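Local coordinates for DUF1425 domain-containing protein (Shewanella loihica, PDB 3O0L), which is of unknown function but is probably an exported bacterial lipoprotein built as an immunoglobulin-like beta sandwich, at residues V15-G20 and V106-S111; A37-A42 and A92-A97; G44-K49 and K78-H83; Y58-Y63 and V100-Y105. One frame throughout, in Å; residues are numbered along the deposited sequence. Where two conformers were deposited one is given.

Contact 1: residues V15-G20 and V106-S111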
loop_
_atom_site.group_PDB
_atom_site.type_symbol
_atom_site.label_atom_id
_atom_site.label_comp_id
_atom_site.label_asym_id
_atom_site.label_seq_id
_atom_site.Cartn_x
_atom_site.Cartn_y
_atom_site.Cartn_z
ATOM N N VAL A 15 -3.668 -4.294 2.238
ATOM C CA VAL A 15 -3.610 -3.858 3.634
ATOM C C VAL A 15 -4.674 -4.595 4.399
ATOM O O VAL A 15 -5.862 -4.579 4.017
ATOM C CB VAL A 15 -3.826 -2.351 3.834
ATOM C CG1 VAL A 15 -3.760 -1.993 5.322
ATOM C CG2 VAL A 15 -2.759 -1.549 3.060
ATOM N N ARG A 16 -4.248 -5.273 5.451
ATOM C CA ARG A 16 -5.177 -5.918 6.333
ATOM C C ARG A 16 -5.039 -5.407 7.746
ATOM O O ARG A 16 -3.943 -5.099 8.210
ATOM C CB ARG A 16 -5.078 -7.422 6.262
ATOM C CG ARG A 16 -3.860 -8.018 6.742
ATOM C CD ARG A 16 -3.965 -9.605 6.690
ATOM N NE ARG A 16 -4.850 -10.123 7.719
ATOM C CZ ARG A 16 -5.487 -11.301 7.668
ATOM N NH1 ARG A 16 -5.336 -12.122 6.632
ATOM N NH2 ARG A 16 -6.283 -11.663 8.664
ATOM N N VAL A 17 -6.188 -5.335 8.401
ATOM C CA VAL A 17 -6.348 -4.866 9.766
ATOM C C VAL A 17 -7.085 -5.946 10.540
ATOM O O VAL A 17 -8.136 -6.472 10.082
ATOM C CB VAL A 17 -7.168 -3.548 9.801
ATOM C CG1 VAL A 17 -7.417 -3.084 11.257
ATOM C CG2 VAL A 17 -6.488 -2.477 8.959
ATOM N N ASP A 18 -6.574 -6.272 11.727
ATOM C CA ASP A 18 -7.212 -7.218 12.600
ATOM C C ASP A 18 -7.186 -6.613 13.996
ATOM O O ASP A 18 -6.113 -6.459 14.604
ATOM C CB ASP A 18 -6.525 -8.585 12.540
ATOM C CG ASP A 18 -6.525 -9.168 11.149
ATOM O OD1 ASP A 18 -7.559 -9.750 10.720
ATOM O OD2 ASP A 18 -5.493 -9.026 10.454
ATOM N N ASN A 19 -8.365 -6.229 14.478
ATOM C CA ASN A 19 -8.465 -5.468 15.709
ATOM C C ASN A 19 -9.710 -5.890 16.502
ATOM O O ASN A 19 -10.818 -5.391 16.266
ATOM C CB ASN A 19 -8.468 -3.983 15.343
ATOM C CG ASN A 19 -8.268 -3.079 16.551
ATOM O OD1 ASN A 19 -7.502 -3.391 17.458
ATOM N ND2 ASN A 19 -8.956 -1.956 16.560
ATOM N N GLY A 20 -9.514 -6.849 17.408
ATOM C CA GLY A 20 -10.605 -7.476 18.142
ATOM C C GLY A 20 -11.500 -8.176 17.140
ATOM O O GLY A 20 -11.031 -8.995 16.339
ATOM N N VAL A 106 -7.856 5.765 -0.267
ATOM C CA VAL A 106 -8.980 5.053 0.281
ATOM C C VAL A 106 -8.898 5.150 1.772
ATOM O O VAL A 106 -7.821 4.952 2.365
ATOM C CB VAL A 106 -8.978 3.567 -0.148
ATOM C CG1 VAL A 106 -10.002 2.754 0.615
ATOM C CG2 VAL A 106 -9.182 3.429 -1.676
ATOM N N ARG A 107 -10.024 5.465 2.406
ATOM C CA ARG A 107 -10.025 5.485 3.843
ATOM C C ARG A 107 -11.133 4.623 4.391
ATOM O O ARG A 107 -12.169 4.438 3.757
ATOM C CB ARG A 107 -9.965 6.899 4.373
ATOM C CG ARG A 107 -11.128 7.693 4.200
ATOM C CD ARG A 107 -10.813 9.145 4.599
ATOM N NE ARG A 107 -12.047 9.898 4.577
ATOM C CZ ARG A 107 -12.158 11.218 4.748
ATOM N NH1 ARG A 107 -11.099 12.010 4.970
ATOM N NH2 ARG A 107 -13.360 11.746 4.684
ATOM N N GLU A 108 -10.861 4.020 5.545
ATOM C CA GLU A 108 -11.810 3.158 6.220
ATOM C C GLU A 108 -11.687 3.395 7.701
ATOM O O GLU A 108 -10.626 3.786 8.197
ATOM C CB GLU A 108 -11.561 1.676 5.893
ATOM C CG GLU A 108 -10.138 1.238 6.162
ATOM C CD GLU A 108 -9.932 -0.281 6.081
ATOM O OE1 GLU A 108 -10.242 -0.985 7.088
ATOM O OE2 GLU A 108 -9.438 -0.753 5.023
ATOM N N ALA A 109 -12.793 3.232 8.396
ATOM C CA ALA A 109 -12.814 3.387 9.825
ATOM C C ALA A 109 -12.368 2.038 10.387
ATOM O O ALA A 109 -12.787 1.015 9.886
ATOM C CB ALA A 109 -14.245 3.758 10.307
ATOM N N ILE A 110 -11.439 2.050 11.345
ATOM C CA ILE A 110 -11.042 0.873 12.126
ATOM C C ILE A 110 -11.975 0.855 13.323
ATOM O O ILE A 110 -12.298 1.923 13.863
ATOM C CB ILE A 110 -9.618 1.005 12.736
ATOM C CG1 ILE A 110 -8.562 1.294 11.676
ATOM C CG2 ILE A 110 -9.248 -0.256 13.544
ATOM C CD1 ILE A 110 -7.212 1.582 12.287
ATOM N N SER A 111 -12.413 -0.321 13.756
ATOM C CA SER A 111 -13.284 -0.394 14.936
ATOM C C SER A 111 -12.752 -1.460 15.868
ATOM O O SER A 111 -11.818 -2.186 15.502
ATOM C CB SER A 111 -14.732 -0.680 14.522
ATOM O OG SER A 111 -14.941 -2.056 14.289
HETATM O O HOH W 1 -7.956 -3.062 5.453
#
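Glu108 is the first residue of 106-111 to turn its side chain toward 15-20, and it does so across the gap of a beta sandwich: strand 14-19 belongs to the five-stranded sheet and strand 101-109, outermost within this chain, to the three-stranded one. Its CG sits between the backbone N and the carbonyl carbon (chi1 54°), a choice that points the carboxylate at Val15 and Val17. OE2 accepts a hydrogen bond from a water at 2.8 Å, and the same water donates to Val15 O at 3.0 Å, while OE1 is bonded to Ser24 of strand 22-34; the acid is thus tied to two strands of the facing sheet. Ile7 of the second subunit also packs on Glu108, and residues 106-109 pair antiparallel with a strand of that subunit, so the sheet continues through the interface. Ile110 follows. In the conformer described, its CG2 branch meets Val17 CG1 at 4.1 Å, the two side chains crossing at about a right angle, and also approaches Asn19 ND2 at 3.5 Å. At Ser111 the backbone takes over, and the side chain points away: Asn19 ND2 gives a weak, bent hydrogen bond (131°) to Ser111 O at 3.1 Å.

Contact 2: residues A37-A42 and A92-A97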
loop_
_atom_site.group_PDB
_atom_site.type_symbol
_atom_site.label_atom_id
_atom_site.label_comp_id
_atom_site.label_asym_id
_atom_site.label_seq_id
_atom_site.Cartn_x
_atom_site.Cartn_y
_atom_site.Cartn_z
ATOM N N ALA A 37 -8.102 14.461 -26.239
ATOM C CA ALA A 37 -7.805 15.894 -26.165
ATOM C C ALA A 37 -6.711 16.227 -25.128
ATOM O O ALA A 37 -6.718 17.298 -24.543
ATOM C CB ALA A 37 -9.100 16.713 -25.900
ATOM N N GLY A 38 -5.763 15.316 -24.947
ATOM C CA GLY A 38 -4.599 15.529 -24.062
ATOM C C GLY A 38 -4.840 15.212 -22.601
ATOM O O GLY A 38 -3.965 15.429 -21.760
ATOM N N PHE A 39 -6.022 14.679 -22.309
ATOM C CA PHE A 39 -6.404 14.317 -20.963
ATOM C C PHE A 39 -5.975 12.899 -20.626
ATOM O O PHE A 39 -5.692 12.102 -21.512
ATOM C CB PHE A 39 -7.913 14.533 -20.793
ATOM C CG PHE A 39 -8.251 15.960 -20.546
ATOM C CD1 PHE A 39 -8.097 16.897 -21.541
ATOM C CD2 PHE A 39 -8.622 16.398 -19.281
ATOM C CE1 PHE A 39 -8.360 18.215 -21.298
ATOM C CE2 PHE A 39 -8.854 17.750 -19.039
ATOM C CZ PHE A 39 -8.715 18.645 -20.034
ATOM N N LEU A 40 -5.902 12.612 -19.336
ATOM C CA LEU A 40 -5.688 11.293 -18.809
ATOM C C LEU A 40 -6.969 10.866 -18.104
ATOM O O LEU A 40 -7.807 11.677 -17.697
ATOM C CB LEU A 40 -4.539 11.275 -17.806
ATOM C CG LEU A 40 -3.163 11.717 -18.256
ATOM C CD1 LEU A 40 -2.229 11.668 -17.076
ATOM C CD2 LEU A 40 -2.687 10.792 -19.380
ATOM N N ARG A 41 -7.121 9.574 -17.954
ATOM C CA ARG A 41 -8.211 9.048 -17.170
ATOM C C ARG A 41 -7.630 8.118 -16.132
ATOM O O ARG A 41 -6.921 7.177 -16.488
ATOM C CB ARG A 41 -9.131 8.282 -18.054
ATOM C CG ARG A 41 -10.181 7.571 -17.287
ATOM C CD ARG A 41 -11.222 7.076 -18.234
ATOM N NE ARG A 41 -12.030 8.163 -18.784
ATOM C CZ ARG A 41 -12.991 8.782 -18.107
ATOM N NH1 ARG A 41 -13.256 8.460 -16.831
ATOM N NH2 ARG A 41 -13.674 9.744 -18.696
ATOM N N ALA A 42 -7.978 8.344 -14.869
ATOM C CA ALA A 42 -7.514 7.494 -13.772
ATOM C C ALA A 42 -8.413 6.281 -13.716
ATOM O O ALA A 42 -9.640 6.398 -13.781
ATOM C CB ALA A 42 -7.593 8.248 -12.410
ATOM N N ALA A 92 -11.774 8.492 -12.826
ATOM C CA ALA A 92 -11.868 9.972 -12.808
ATOM C C ALA A 92 -11.141 10.523 -14.015
ATOM O O ALA A 92 -10.055 10.097 -14.353
ATOM C CB ALA A 92 -11.258 10.564 -11.546
ATOM N N LEU A 93 -11.757 11.517 -14.646
ATOM C CA LEU A 93 -11.121 12.246 -15.719
ATOM C C LEU A 93 -10.217 13.297 -15.101
ATOM O O LEU A 93 -10.587 13.934 -14.104
ATOM C CB LEU A 93 -12.212 12.898 -16.559
ATOM C CG LEU A 93 -11.821 13.561 -17.849
ATOM C CD1 LEU A 93 -11.160 12.567 -18.792
ATOM C CD2 LEU A 93 -13.126 14.216 -18.424
ATOM N N SER A 94 -9.024 13.459 -15.654
ATOM C CA SER A 94 -8.101 14.526 -15.238
ATOM C C SER A 94 -8.766 15.915 -15.340
ATOM O O SER A 94 -9.553 16.170 -16.255
ATOM C CB SER A 94 -6.844 14.521 -16.100
ATOM O OG SER A 94 -6.145 15.752 -15.979
ATOM N N PRO A 95 -8.470 16.825 -14.390
ATOM C CA PRO A 95 -9.093 18.121 -14.414
ATOM C C PRO A 95 -8.441 19.086 -15.382
ATOM O O PRO A 95 -9.072 20.011 -15.776
ATOM C CB PRO A 95 -8.969 18.609 -12.965
ATOM C CG PRO A 95 -7.747 17.985 -12.480
ATOM C CD PRO A 95 -7.626 16.652 -13.190
ATOM N N ASN A 96 -7.191 18.868 -15.778
ATOM C CA ASN A 96 -6.643 19.640 -16.864
ATOM C C ASN A 96 -5.478 18.910 -17.502
ATOM O O ASN A 96 -4.887 17.982 -16.907
ATOM C CB ASN A 96 -6.321 21.094 -16.480
ATOM C CG ASN A 96 -5.064 21.264 -15.672
ATOM O OD1 ASN A 96 -3.968 20.917 -16.117
ATOM N ND2 ASN A 96 -5.192 21.962 -14.543
ATOM N N ALA A 97 -5.158 19.341 -18.702
ATOM C CA ALA A 97 -4.145 18.645 -19.518
ATOM C C ALA A 97 -2.717 18.667 -18.960
ATOM O O ALA A 97 -1.853 17.926 -19.467
ATOM C CB ALA A 97 -4.181 19.200 -20.897
HETATM O O HOH W 2 -4.246 15.251 -18.152
#
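Phe39 lies against the turn that leaves strand 87-93, beside the beginning of strand 40-48; these two antiparallel neighbours form one border of the five-stranded sheet of the beta sandwich. Its CB packs on Leu93 CD1 at 4.3 Å. From there CG stands anti to the carbonyl carbon (chi1 -80°), which carries the ring over the 94-97 loop. CD2 brings the ring edge to Ser94 O, 3.2 Å away and near the ring plane. CE2 rests obliquely on Asn96 CA at 3.6 Å, and at the tip CZ is 3.9 Å from Ala97 N, which lies over one face toward the rim. On the return side CE1 touches Ala97 CB at 4.3 Å. An alanine here would remove the ring and is likely to leave the backbone of 94-97 without the group it packs against, and freer to shift. Two residues on, within the strand, Arg41 bends at chi3 to bring NH2 aslant against Leu93 CD1, and its NH1 is held by Thr91. The backbones join antiparallel: Leu40 O accepts from Ser94 N at 3.0 Å, Arg41 and Leu93 form a non-hydrogen-bonded pair, and in the next, hydrogen-bonded pair Ala42 N reaches Ala92 O at 2.8 Å (161°).

Contact 3: residues G44-K49 and K78-H83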
loop_
_atom_site.group_PDB
_atom_site.type_symbol
_atom_site.label_atom_id
_atom_site.label_comp_id
_atom_site.label_asym_id
_atom_site.label_seq_id
_atom_site.Cartn_x
_atom_site.Cartn_y
_atom_site.Cartn_z
ATOM N N GLY A 44 -8.887 3.039 -11.135
ATOM C CA GLY A 44 -8.546 2.455 -9.855
ATOM C C GLY A 44 -9.303 1.175 -9.666
ATOM O O GLY A 44 -10.372 0.965 -10.265
ATOM N N THR A 45 -8.740 0.295 -8.842
ATOM C CA THR A 45 -9.390 -0.951 -8.493
ATOM C C THR A 45 -9.314 -1.077 -6.969
ATOM O O THR A 45 -8.232 -0.911 -6.396
ATOM C CB THR A 45 -8.693 -2.151 -9.195
ATOM O OG1 THR A 45 -9.112 -2.216 -10.574
ATOM C CG2 THR A 45 -9.033 -3.480 -8.471
ATOM N N ILE A 46 -10.446 -1.342 -6.328
ATOM C CA ILE A 46 -10.513 -1.539 -4.879
ATOM C C ILE A 46 -11.131 -2.896 -4.675
ATOM O O ILE A 46 -12.282 -3.151 -5.072
ATOM C CB ILE A 46 -11.347 -0.465 -4.183
ATOM C CG1 ILE A 46 -10.813 0.931 -4.505
ATOM C CG2 ILE A 46 -11.297 -0.624 -2.674
ATOM C CD1 ILE A 46 -11.796 2.089 -4.094
ATOM N N ILE A 47 -10.351 -3.807 -4.097
ATOM C CA ILE A 47 -10.772 -5.184 -3.893
ATOM C C ILE A 47 -10.826 -5.493 -2.424
ATOM O O ILE A 47 -9.857 -5.200 -1.709
ATOM C CB ILE A 47 -9.750 -6.175 -4.494
ATOM C CG1 ILE A 47 -9.390 -5.796 -5.930
ATOM C CG2 ILE A 47 -10.290 -7.612 -4.423
ATOM C CD1 ILE A 47 -8.525 -6.850 -6.645
ATOM N N SER A 48 -11.951 -6.034 -1.970
ATOM C CA SER A 48 -12.048 -6.606 -0.635
ATOM C C SER A 48 -11.762 -8.107 -0.683
ATOM O O SER A 48 -12.223 -8.825 -1.588
ATOM C CB SER A 48 -13.418 -6.384 -0.006
ATOM O OG SER A 48 -13.587 -7.300 1.058
ATOM N N LYS A 49 -10.982 -8.569 0.289
ATOM C CA LYS A 49 -10.646 -9.973 0.404
ATOM C C LYS A 49 -11.134 -10.468 1.761
ATOM O O LYS A 49 -10.521 -11.335 2.376
ATOM C CB LYS A 49 -9.136 -10.168 0.242
ATOM C CG LYS A 49 -8.612 -9.906 -1.160
ATOM C CD LYS A 49 -7.214 -10.472 -1.348
ATOM C CE LYS A 49 -6.464 -9.779 -2.489
ATOM N NZ LYS A 49 -7.028 -10.104 -3.816
ATOM N N LYS A 78 -15.752 10.065 -1.800
ATOM C CA LYS A 78 -16.949 9.381 -2.267
ATOM C C LYS A 78 -17.094 8.084 -1.529
ATOM O O LYS A 78 -16.115 7.363 -1.355
ATOM C CB LYS A 78 -16.824 9.103 -3.768
ATOM C CG LYS A 78 -17.170 10.315 -4.686
ATOM C CD LYS A 78 -16.527 10.183 -6.097
ATOM C CE LYS A 78 -15.119 10.914 -6.245
ATOM N NZ LYS A 78 -14.115 10.864 -5.057
ATOM N N SER A 79 -18.306 7.765 -1.088
ATOM C CA SER A 79 -18.541 6.540 -0.340
ATOM C C SER A 79 -18.791 5.338 -1.220
ATOM O O SER A 79 -19.374 5.459 -2.297
ATOM C CB SER A 79 -19.740 6.692 0.597
ATOM O OG SER A 79 -19.343 7.449 1.711
ATOM N N LEU A 80 -18.334 4.178 -0.742
ATOM C CA LEU A 80 -18.609 2.861 -1.326
ATOM C C LEU A 80 -18.895 1.883 -0.204
ATOM O O LEU A 80 -18.288 1.939 0.875
ATOM C CB LEU A 80 -17.381 2.278 -2.051
ATOM C CG LEU A 80 -16.819 2.767 -3.373
ATOM C CD1 LEU A 80 -15.612 1.917 -3.694
ATOM C CD2 LEU A 80 -17.845 2.682 -4.488
ATOM N N LYS A 81 -19.795 0.950 -0.454
ATOM C CA LYS A 81 -19.948 -0.194 0.412
ATOM C C LYS A 81 -19.471 -1.372 -0.452
ATOM O O LYS A 81 -20.085 -1.709 -1.465
ATOM C CB LYS A 81 -21.398 -0.369 0.902
ATOM C CG LYS A 81 -21.591 -1.356 2.061
ATOM C CD LYS A 81 -23.085 -1.612 2.380
ATOM N N LEU A 82 -18.331 -1.941 -0.065
ATOM C CA LEU A 82 -17.760 -3.118 -0.725
ATOM C C LEU A 82 -18.342 -4.303 -0.007
ATOM O O LEU A 82 -18.140 -4.462 1.213
ATOM C CB LEU A 82 -16.236 -3.175 -0.580
ATOM C CG LEU A 82 -15.290 -2.833 -1.725
ATOM C CD1 LEU A 82 -13.875 -2.987 -1.190
ATOM C CD2 LEU A 82 -15.508 -3.752 -2.873
ATOM N N HIS A 83 -19.059 -5.131 -0.738
ATOM C CA HIS A 83 -19.592 -6.348 -0.159
ATOM C C HIS A 83 -18.437 -7.355 -0.015
ATOM O O HIS A 83 -17.334 -7.127 -0.532
ATOM C CB HIS A 83 -20.773 -6.846 -0.982
ATOM C CG HIS A 83 -21.939 -5.905 -0.956
ATOM N ND1 HIS A 83 -22.005 -4.772 -1.743
ATOM C CD2 HIS A 83 -23.072 -5.909 -0.214
ATOM C CE1 HIS A 83 -23.131 -4.127 -1.498
ATOM N NE2 HIS A 83 -23.798 -4.796 -0.574
HETATM O O HOH W 3 -15.808 -6.365 2.066
#
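Strands 44-48 and 78-82 run in roughly the same direction, their axes 38° apart and 8.8 Å at closest approach, with Ser48 and Leu82 the nearest pair at 6.7 Å between their CA atoms. No direct hydrogen bond joins the two segments, and side chains fill the space between them. Ile46 supplies two branches. Its CD1 meets Leu80 CD1 tip to tip at 3.8 Å, and its CG2 touches Leu82 CD1, also at 3.8 Å, from a side chain lying aslant. These side chains belong to the interior of a beta sandwich: 44-48 is an inner strand of the five-stranded sheet, 78-82 an outer strand of the three-stranded sheet opposite, and alternate residues of each point inward. Leu80 also leans on Leu56 and Tyr58 of the strand beside it. Leu82 has a chi1 of -105° that departs from the staggered positions, and its CD1 lies against Ser48, near the backbone and 3.6 Å from Ser48 CB. Then the packing turns polar. Ser48 OG is bonded to Ser50 N, and a water 2.6 Å from that OG lies 3.1 Å from Leu82 O and may link the two strands.

Contact 4: residues Y58-Y63 and V100-Y105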
loop_
_atom_site.group_PDB
_atom_site.type_symbol
_atom_site.label_atom_id
_atom_site.label_comp_id
_atom_site.label_asym_id
_atom_site.label_seq_id
_atom_site.Cartn_x
_atom_site.Cartn_y
_atom_site.Cartn_z
ATOM N N TYR A 58 -13.232 7.046 -1.032
ATOM C CA TYR A 58 -12.089 7.212 -1.889
ATOM C C TYR A 58 -12.076 8.534 -2.612
ATOM O O TYR A 58 -13.120 9.186 -2.761
ATOM C CB TYR A 58 -12.023 6.077 -2.926
ATOM C CG TYR A 58 -13.019 6.241 -4.063
ATOM C CD1 TYR A 58 -14.345 5.781 -3.927
ATOM C CD2 TYR A 58 -12.649 6.871 -5.249
ATOM C CE1 TYR A 58 -15.282 5.971 -4.961
ATOM C CE2 TYR A 58 -13.550 7.075 -6.254
ATOM C CZ TYR A 58 -14.867 6.601 -6.123
ATOM O OH TYR A 58 -15.745 6.767 -7.164
ATOM N N LYS A 59 -10.886 8.915 -3.059
ATOM C CA LYS A 59 -10.746 10.027 -4.012
ATOM C C LYS A 59 -9.410 9.981 -4.674
ATOM O O LYS A 59 -8.443 9.448 -4.119
ATOM C CB LYS A 59 -10.960 11.402 -3.376
ATOM C CG LYS A 59 -9.854 11.976 -2.577
ATOM C CD LYS A 59 -10.135 13.465 -2.444
ATOM C CE LYS A 59 -9.306 14.114 -1.388
ATOM N NZ LYS A 59 -9.942 15.411 -0.967
ATOM N N PHE A 60 -9.376 10.482 -5.896
ATOM C CA PHE A 60 -8.115 10.627 -6.611
ATOM C C PHE A 60 -7.580 12.024 -6.419
ATOM O O PHE A 60 -8.352 12.974 -6.274
ATOM C CB PHE A 60 -8.296 10.435 -8.118
ATOM C CG PHE A 60 -8.648 9.032 -8.547
ATOM C CD1 PHE A 60 -7.653 8.105 -8.824
ATOM C CD2 PHE A 60 -9.952 8.661 -8.735
ATOM C CE1 PHE A 60 -7.958 6.857 -9.229
ATOM C CE2 PHE A 60 -10.265 7.380 -9.150
ATOM C CZ PHE A 60 -9.271 6.478 -9.404
ATOM N N THR A 61 -6.262 12.147 -6.495
ATOM C CA THR A 61 -5.589 13.440 -6.588
ATOM C C THR A 61 -4.680 13.378 -7.820
ATOM O O THR A 61 -4.273 12.287 -8.270
ATOM C CB THR A 61 -4.757 13.761 -5.350
ATOM O OG1 THR A 61 -3.840 12.700 -5.142
ATOM C CG2 THR A 61 -5.646 13.839 -4.083
ATOM N N TRP A 62 -4.375 14.541 -8.364
ATOM C CA TRP A 62 -3.672 14.636 -9.615
ATOM C C TRP A 62 -2.424 15.511 -9.456
ATOM O O TRP A 62 -2.434 16.513 -8.733
ATOM C CB TRP A 62 -4.601 15.280 -10.614
ATOM C CG TRP A 62 -5.752 14.434 -10.954
ATOM C CD1 TRP A 62 -6.960 14.409 -10.352
ATOM C CD2 TRP A 62 -5.794 13.445 -11.978
ATOM N NE1 TRP A 62 -7.779 13.470 -10.945
ATOM C CE2 TRP A 62 -7.091 12.884 -11.966
ATOM C CE3 TRP A 62 -4.882 13.019 -12.950
ATOM C CZ2 TRP A 62 -7.479 11.881 -12.864
ATOM C CZ3 TRP A 62 -5.268 12.009 -13.830
ATOM C CH2 TRP A 62 -6.551 11.464 -13.775
ATOM N N TYR A 63 -1.369 15.146 -10.180
ATOM C CA TYR A 63 -0.088 15.849 -10.142
ATOM C C TYR A 63 0.439 16.132 -11.538
ATOM O O TYR A 63 0.200 15.383 -12.482
ATOM C CB TYR A 63 0.950 15.016 -9.369
ATOM C CG TYR A 63 0.452 14.636 -8.019
ATOM C CD1 TYR A 63 0.624 15.481 -6.920
ATOM C CD2 TYR A 63 -0.258 13.465 -7.840
ATOM C CE1 TYR A 63 0.126 15.135 -5.672
ATOM C CE2 TYR A 63 -0.751 13.120 -6.606
ATOM C CZ TYR A 63 -0.565 13.948 -5.533
ATOM O OH TYR A 63 -1.092 13.567 -4.333
ATOM N N VAL A 100 -0.091 14.730 -15.138
ATOM C CA VAL A 100 0.618 13.591 -15.756
ATOM C C VAL A 100 0.412 12.311 -14.980
ATOM O O VAL A 100 0.739 11.258 -15.462
ATOM C CB VAL A 100 2.132 13.864 -15.897
ATOM C CG1 VAL A 100 2.367 15.142 -16.776
ATOM C CG2 VAL A 100 2.790 14.005 -14.522
ATOM N N ARG A 101 -0.170 12.389 -13.790
ATOM C CA ARG A 101 -0.173 11.258 -12.869
ATOM C C ARG A 101 -1.303 11.411 -11.845
ATOM O O ARG A 101 -1.615 12.518 -11.480
ATOM C CB ARG A 101 1.202 11.291 -12.168
ATOM C CG ARG A 101 1.505 10.300 -11.141
ATOM C CD ARG A 101 2.991 10.440 -10.695
ATOM N NE ARG A 101 3.385 11.624 -9.891
ATOM C CZ ARG A 101 3.142 11.796 -8.586
ATOM N NH1 ARG A 101 2.414 10.922 -7.890
ATOM N NH2 ARG A 101 3.611 12.881 -7.968
ATOM N N CYS A 102 -1.919 10.310 -11.433
ATOM C CA CYS A 102 -2.893 10.333 -10.349
ATOM C C CYS A 102 -2.451 9.443 -9.224
ATOM O O CYS A 102 -1.533 8.612 -9.390
ATOM C CB CYS A 102 -4.267 9.828 -10.797
ATOM S SG CYS A 102 -4.417 7.969 -10.946
ATOM N N GLU A 103 -3.102 9.631 -8.076
ATOM C CA GLU A 103 -2.953 8.767 -6.904
ATOM C C GLU A 103 -4.359 8.536 -6.350
ATOM O O GLU A 103 -5.172 9.477 -6.288
ATOM C CB GLU A 103 -2.051 9.418 -5.845
ATOM C CG GLU A 103 -0.600 9.643 -6.278
ATOM C CD GLU A 103 0.231 10.455 -5.273
ATOM O OE1 GLU A 103 -0.329 10.962 -4.271
ATOM O OE2 GLU A 103 1.453 10.603 -5.500
ATOM N N LEU A 104 -4.677 7.297 -6.002
ATOM C CA LEU A 104 -5.958 6.940 -5.398
ATOM C C LEU A 104 -5.760 6.828 -3.900
ATOM O O LEU A 104 -4.833 6.143 -3.468
ATOM C CB LEU A 104 -6.464 5.608 -5.950
ATOM C CG LEU A 104 -7.744 4.994 -5.377
ATOM C CD1 LEU A 104 -8.929 5.987 -5.525
ATOM C CD2 LEU A 104 -8.064 3.672 -6.043
ATOM N N TYR A 105 -6.611 7.497 -3.120
ATOM C CA TYR A 105 -6.662 7.363 -1.652
ATOM C C TYR A 105 -7.952 6.697 -1.222
ATOM O O TYR A 105 -9.003 7.006 -1.766
ATOM C CB TYR A 105 -6.588 8.726 -0.983
ATOM C CG TYR A 105 -5.265 9.393 -1.209
ATOM C CD1 TYR A 105 -5.010 10.147 -2.348
ATOM C CD2 TYR A 105 -4.223 9.183 -0.312
ATOM C CE1 TYR A 105 -3.773 10.700 -2.553
ATOM C CE2 TYR A 105 -2.984 9.742 -0.502
ATOM C CZ TYR A 105 -2.772 10.500 -1.603
ATOM O OH TYR A 105 -1.528 11.024 -1.747
#
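Phe60 and Trp62 each have one face covered from the opposing strand: Leu104 CD1 sits over the centre of the Phe60 ring, 3.9 Å from its centroid, and Cys102 CB lies 3.9 Å from the centroid of the Trp62 six-membered ring. Cys102 SG, set between the backbone N and carbonyl carbon of its residue, adds an oblique sulfur-aromatic contact with Phe60. On the other side of the sheet the guanidinium of Arg101 lies flat on Tyr63, centres 4.4 Å apart and planes at 2°; in the Glu103 conformer described, OE2 forms a salt bridge with Arg101 NH1 at 2.6 Å, in the guanidinium plane. Tyr105 presents an edge, its CE1 3.3 Å from Thr61 OG1. That hydroxyl donates to Tyr63 OH at 3.0 Å, which in turn gives a weak bond to Glu103 OE1 at 2.7 Å in the same conformer. A leucine in place of Tyr63 would probably strip the guanidinium of its flat support and leave Thr61 OG1 without its acceptor. The antiparallel ladder ends in a classic beta bulge, where Val100 N and, weakly, Arg101 N both bond to Tyr63 O. Within the sandwich, the Phe60, Trp62, Cys102 and Leu104 face packs on strands 40-48, 87-93 and 22-34; strand 78-82 borders 54-63 on its other side, and beyond Tyr105 a strand of the second subunit extends the sheet.

How the contacts relate
From the N terminus, strand 14-19 opens the longest loop, closed by contact 1 only at the C-terminal end, so the other three contacts nest within it. Contact 2 closes the loop from 37-42 to 92-97 and encloses contact 3, whose segments 44-49 and 78-83 both lie inside. Contact 4 starts at 58-63 and ends at 100-105, crossing both contact 2 and contact 3. Contact 2 joins strands within the five-stranded sheet and contact 4 within the three-stranded one; contacts 1 and 3 bridge the two sheets. Ala42 meets Phe60 and Cys102 where contacts 2 and 4 touch, whereas contacts 1 and 2 lie about 31 Å apart between centres.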